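Local atomic coordinates of peptidase S8 and S53, subtilisin, kexin, sedolisin (Mycobacterium smegmatis, PDB entry 4KG7), a protein that is a mycosin protease (MycP3) of the ESX-3 type VII secretion system, a subtilisin-like enzyme that probably cleaves peptide bonds with an active-site serine. Residues A[74-79]-A[83-88]; A[131-136]-A[162-167]. One frame throughout, in Å; residues are numbered along the deposited sequence. Where two conformers were deposited one is given.

Interaction 1 of 2, residues A[74-79]-A[83-88]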
loop_
_atom_site.group_PDB
_atom_site.type_symbol
_atom_site.label_atom_id
_atom_site.label_comp_id
_atom_site.label_asym_id
_atom_site.label_seq_id
_atom_site.Cartn_x
_atom_site.Cartn_y
_atom_site.Cartn_z
ATOM N N THR A 74 7.014 -6.723 2.207
ATOM C CA THR A 74 7.884 -7.626 2.951
ATOM C C THR A 74 8.106 -8.984 2.234
ATOM O O THR A 74 8.545 -9.952 2.864
ATOM C CB THR A 74 7.321 -7.934 4.356
ATOM O OG1 THR A 74 6.136 -8.739 4.248
ATOM C CG2 THR A 74 7.026 -6.661 5.178
ATOM N N GLY A 75 7.835 -9.053 0.922
ATOM C CA GLY A 75 7.849 -10.329 0.216
ATOM C C GLY A 75 6.463 -10.937 0.202
ATOM O O GLY A 75 5.588 -10.576 1.028
ATOM N N VAL A 76 6.269 -11.881 -0.715
ATOM C CA VAL A 76 4.993 -12.557 -0.883
ATOM C C VAL A 76 5.268 -14.037 -0.963
ATOM O O VAL A 76 6.025 -14.486 -1.825
ATOM C CB VAL A 76 4.252 -12.109 -2.160
ATOM C CG1 VAL A 76 2.957 -12.902 -2.374
ATOM C CG2 VAL A 76 3.935 -10.633 -2.115
ATOM N N GLN A 77 4.649 -14.801 -0.084
ATOM C CA GLN A 77 4.817 -16.254 -0.077
ATOM C C GLN A 77 3.839 -16.932 -1.019
ATOM O O GLN A 77 2.644 -16.929 -0.774
ATOM C CB GLN A 77 4.604 -16.767 1.347
ATOM C CG GLN A 77 5.232 -18.102 1.669
ATOM C CD GLN A 77 6.765 -18.043 1.687
ATOM O OE1 GLN A 77 7.396 -17.189 2.342
ATOM N NE2 GLN A 77 7.364 -18.933 0.955
ATOM N N PRO A 78 4.344 -17.545 -2.118
ATOM C CA PRO A 78 3.407 -18.218 -3.002
ATOM C C PRO A 78 2.715 -19.392 -2.339
ATOM O O PRO A 78 3.240 -20.015 -1.448
ATOM C CB PRO A 78 4.291 -18.701 -4.175
ATOM C CG PRO A 78 5.582 -17.941 -4.044
ATOM C CD PRO A 78 5.739 -17.683 -2.581
ATOM N N GLY A 79 1.497 -19.660 -2.780
ATOM C CA GLY A 79 0.795 -20.831 -2.319
ATOM C C GLY A 79 -0.422 -21.060 -3.173
ATOM O O GLY A 79 -0.582 -20.417 -4.187
ATOM N N PRO A 83 -0.901 -18.361 -6.725
ATOM C CA PRO A 83 -0.124 -18.990 -7.777
ATOM C C PRO A 83 0.265 -17.955 -8.850
ATOM O O PRO A 83 0.915 -18.295 -9.857
ATOM C CB PRO A 83 -1.133 -19.977 -8.355
ATOM C CG PRO A 83 -2.435 -19.247 -8.267
ATOM C CD PRO A 83 -2.349 -18.456 -6.979
ATOM N N ASN A 84 -0.174 -16.707 -8.683
ATOM C CA ASN A 84 -0.044 -15.699 -9.727
ATOM C C ASN A 84 0.993 -14.641 -9.353
ATOM O O ASN A 84 0.788 -13.439 -9.639
ATOM C CB ASN A 84 -1.413 -15.042 -10.018
ATOM C CG ASN A 84 -2.084 -14.458 -8.775
ATOM O OD1 ASN A 84 -1.938 -14.975 -7.668
ATOM N ND2 ASN A 84 -2.872 -13.400 -8.978
ATOM N N VAL A 85 2.087 -15.080 -8.703
ATOM C CA VAL A 85 3.145 -14.140 -8.248
ATOM C C VAL A 85 4.516 -14.357 -8.892
ATOM O O VAL A 85 5.097 -15.456 -8.851
ATOM C CB VAL A 85 3.339 -14.189 -6.726
ATOM C CG1 VAL A 85 4.162 -12.992 -6.252
ATOM C CG2 VAL A 85 2.000 -14.246 -6.012
ATOM N N GLU A 86 5.027 -13.277 -9.455
ATOM C CA GLU A 86 6.280 -13.215 -10.204
ATOM C C GLU A 86 7.360 -12.642 -9.281
ATOM O O GLU A 86 7.088 -11.725 -8.498
ATOM C CB GLU A 86 6.079 -12.308 -11.447
ATOM C CG GLU A 86 7.336 -11.977 -12.253
ATOM C CD GLU A 86 7.094 -11.016 -13.419
ATOM O OE1 GLU A 86 5.927 -10.677 -13.713
ATOM O OE2 GLU A 86 8.077 -10.575 -14.040
ATOM N N ALA A 87 8.579 -13.145 -9.401
ATOM C CA ALA A 87 9.702 -12.629 -8.643
ATOM C C ALA A 87 10.080 -11.221 -9.081
ATOM O O ALA A 87 10.264 -10.989 -10.275
ATOM C CB ALA A 87 10.883 -13.560 -8.838
ATOM N N GLY A 88 10.221 -10.304 -8.120
ATOM C CA GLY A 88 10.683 -8.952 -8.396
ATOM C C GLY A 88 11.918 -8.573 -7.609
ATOM O O GLY A 88 12.386 -7.452 -7.743
#
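The carbonyl O of Gly-79 stands on one face of Pro-83 at the ring nitrogen. It is 3.3 Å from Pro-83 N, about 20° off the ring normal, and displaced outward from the ring's middle. Pro-83 N carries no hydrogen, so this is packing and not a hydrogen bond. The ring atom Pro-83 CD lies 3.8 Å from the same Gly-79 O. The chain doubles back here, with three residues in between. Further in, Val-76 and Val-85 meet by their methyl groups, the two side chains set at a slant. Val-76 CG1 is 4.0 Å from Val-85 CG2 and 4.1 Å from Val-85 CG1, so it faces both prongs of the fork. In Val-76 this methyl is anti to the backbone N (chi1 176°), which turns it toward Val-85 on strand 85-90. Asp-73, the predicted charge-relay aspartate, directly precedes Thr-74 and Gly-75. The three form the Asp-Thr-Gly sequence familiar from subtilases. The backbone of Gly-75 is one that calls for glycine. Thr-74 OG1 is hydrogen-bonded to Gly-105 N and Asp-100 OD1. Val-76 also packs on Ala-109 of helix 104-113, while Val-85 rests on Leu-130 and Ser-132 of the adjacent strand 129-134.

Interaction 2 of 2, residues A[131-136]-A[162-167]; sequences ISIRQN and ARAVVR
Gln-135 NE2 is held by two groups of the helix whose Ala-164 its own chain touches. It is hydrogen-bonded to Thr-160 OG1 and more weakly to Asp-157 OD1, both on helix 150-170. The Gln-135 chain leaves the backbone with CG anti to N (chi1 180°), then bends sharply at chi2 (-90°). Gln-135 CG lies 4.2 Å from Ala-164 CB. A second side chain approaches the same methyl, with Ile-133 CG2 4.0 Å from Ala-164 CB. The small alanine methyl therefore faces Ile-133 and Gln-135 together. The longer branch of Ile-133 reaches toward the helix backbone. Ile-133 CD1 is 3.7 Å from the backbone Ala-164 O, a van der Waals contact. Ile-133 CD1 also lies 4.5 Å from Arg-167 CD, in the aliphatic part of that side chain. Strand 129-134, helix 150-170 and strand 175-178 form a beta-alpha-beta crossover of the subtilisin fold. Strand 68-73 lies between the two strands in the parallel sheet. Its Ile-72 touches both Gln-135 and Ala-164, so the helix packs on more than one strand. Arg-167 is stretched out from the helix, its first three torsions all near 180°. Its charged end points past Ile-133 to backbone carbonyls, with NE hydrogen-bonded to Gly-88 O and NH1 to Gly-18 O near the N-terminus.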
loop_
_atom_site.group_PDB
_atom_site.type_symbol
_atom_site.label_atom_id
_atom_site.label_comp_id
_atom_site.label_asym_id
_atom_site.label_seq_id
_atom_site.Cartn_x
_atom_site.Cartn_y
_atom_site.Cartn_z
ATOM N N ILE A 131 3.714 -8.889 -9.114
ATOM C CA ILE A 131 5.183 -8.950 -8.973
ATOM C C ILE A 131 5.499 -8.592 -7.529
ATOM O O ILE A 131 5.069 -7.521 -7.036
ATOM C CB ILE A 131 5.897 -7.948 -9.895
ATOM C CG1 ILE A 131 5.607 -8.254 -11.355
ATOM C CG2 ILE A 131 7.400 -7.990 -9.651
ATOM C CD1 ILE A 131 5.938 -7.095 -12.263
ATOM N N SER A 132 6.230 -9.468 -6.840
ATOM C CA SER A 132 6.643 -9.202 -5.459
ATOM C C SER A 132 8.082 -8.705 -5.377
ATOM O O SER A 132 9.001 -9.399 -5.780
ATOM C CB SER A 132 6.576 -10.464 -4.629
ATOM O OG SER A 132 7.022 -10.174 -3.332
ATOM N N ILE A 133 8.250 -7.509 -4.821
ATOM C CA ILE A 133 9.571 -6.917 -4.564
ATOM C C ILE A 133 9.670 -6.755 -3.053
ATOM O O ILE A 133 8.892 -5.999 -2.444
ATOM C CB ILE A 133 9.717 -5.534 -5.234
ATOM C CG1 ILE A 133 9.598 -5.671 -6.754
ATOM C CG2 ILE A 133 11.052 -4.894 -4.881
ATOM C CD1 ILE A 133 9.479 -4.329 -7.458
ATOM N N ARG A 134 10.580 -7.473 -2.420
ATOM C CA ARG A 134 10.742 -7.302 -0.989
ATOM C C ARG A 134 11.624 -6.082 -0.750
ATOM O O ARG A 134 12.821 -6.103 -0.957
ATOM C CB ARG A 134 11.334 -8.526 -0.250
ATOM C CG ARG A 134 11.480 -8.225 1.248
ATOM C CD ARG A 134 11.688 -9.434 2.125
ATOM N NE ARG A 134 12.990 -10.052 1.938
ATOM C CZ ARG A 134 13.438 -11.056 2.673
ATOM N NH1 ARG A 134 12.722 -11.512 3.691
ATOM N NH2 ARG A 134 14.633 -11.582 2.412
ATOM N N GLN A 135 10.999 -5.008 -0.302
ATOM C CA GLN A 135 11.678 -3.737 -0.077
ATOM C C GLN A 135 12.041 -3.498 1.365
ATOM O O GLN A 135 12.953 -2.705 1.650
ATOM C CB GLN A 135 10.817 -2.588 -0.655
ATOM C CG GLN A 135 11.383 -1.188 -0.494
ATOM C CD GLN A 135 10.960 -0.508 0.802
ATOM O OE1 GLN A 135 9.933 -0.860 1.413
ATOM N NE2 GLN A 135 11.761 0.448 1.264
ATOM N N ASN A 136 11.351 -4.163 2.282
ATOM C CA ASN A 136 11.684 -4.004 3.695
ATOM C C ASN A 136 11.213 -5.127 4.549
ATOM O O ASN A 136 10.370 -5.924 4.145
ATOM C CB ASN A 136 11.178 -2.675 4.250
ATOM C CG ASN A 136 12.130 -2.076 5.322
ATOM O OD1 ASN A 136 13.070 -2.727 5.907
ATOM N ND2 ASN A 136 11.895 -0.785 5.586
ATOM N N ALA A 162 12.937 4.030 -3.489
ATOM C CA ALA A 162 13.049 4.718 -4.780
ATOM C C ALA A 162 13.516 3.747 -5.854
ATOM O O ALA A 162 13.005 3.757 -6.982
ATOM C CB ALA A 162 14.011 5.866 -4.678
ATOM N N ARG A 163 14.514 2.925 -5.526
ATOM C CA ARG A 163 14.971 1.938 -6.490
ATOM C C ARG A 163 13.863 0.943 -6.820
ATOM O O ARG A 163 13.689 0.541 -7.981
ATOM C CB ARG A 163 16.215 1.221 -5.980
ATOM C CG ARG A 163 17.438 2.127 -5.962
ATOM C CD ARG A 163 18.700 1.307 -5.714
ATOM N NE ARG A 163 18.900 0.964 -4.313
ATOM C CZ ARG A 163 19.299 -0.212 -3.823
ATOM N NH1 ARG A 163 19.431 -1.301 -4.567
ATOM N NH2 ARG A 163 19.533 -0.306 -2.529
ATOM N N ALA A 164 13.142 0.502 -5.795
ATOM C CA ALA A 164 12.087 -0.503 -6.000
ATOM C C ALA A 164 10.972 0.014 -6.886
ATOM O O ALA A 164 10.376 -0.743 -7.646
ATOM C CB ALA A 164 11.531 -0.955 -4.663
ATOM N N VAL A 165 10.670 1.289 -6.759
ATOM C CA VAL A 165 9.634 1.913 -7.575
ATOM C C VAL A 165 10.036 1.922 -9.044
ATOM O O VAL A 165 9.248 1.576 -9.901
ATOM C CB VAL A 165 9.296 3.330 -7.043
ATOM C CG1 VAL A 165 8.570 4.182 -8.079
ATOM C CG2 VAL A 165 8.527 3.254 -5.726
ATOM N N VAL A 166 11.273 2.323 -9.321
ATOM C CA VAL A 166 11.802 2.270 -10.670
ATOM C C VAL A 166 11.793 0.838 -11.185
ATOM O O VAL A 166 11.407 0.594 -12.324
ATOM C CB VAL A 166 13.209 2.849 -10.718
ATOM C CG1 VAL A 166 13.829 2.562 -12.078
ATOM C CG2 VAL A 166 13.134 4.334 -10.424
ATOM N N ARG A 167 12.243 -0.109 -10.364
ATOM C CA ARG A 167 12.259 -1.521 -10.780
ATOM C C ARG A 167 10.856 -2.028 -11.129
ATOM O O ARG A 167 10.664 -2.638 -12.165
ATOM C CB ARG A 167 12.880 -2.358 -9.668
ATOM C CG ARG A 167 13.130 -3.804 -10.017
ATOM C CD ARG A 167 13.718 -4.521 -8.811
ATOM N NE ARG A 167 14.193 -5.861 -9.187
ATOM C CZ ARG A 167 15.328 -6.129 -9.852
ATOM N NH1 ARG A 167 16.199 -5.161 -10.142
ATOM N NH2 ARG A 167 15.655 -7.399 -10.146
#

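In the fold
The centres of the two interactions lie 13 Å apart, and interaction 1 closes along the chain before interaction 2 opens. Both reach the same parallel sheet, through strands 85-90 and 129-134, which are neighbours in it. Glu-86 O and Ser-132 N, 2.9 Å apart, are probably hydrogen-bonded between them. Interaction 1 ties the loop after strand 68-73 to the outermost strand 85-90. Interaction 2 packs helix 150-170 on strand 129-134. Arg-167 also joins that helix to strand 85-90. The side chains of Val-76 and Gln-135 are about 6 and 7 Å from that of Asp-73, so both contacts lie near the predicted charge-relay site without touching it.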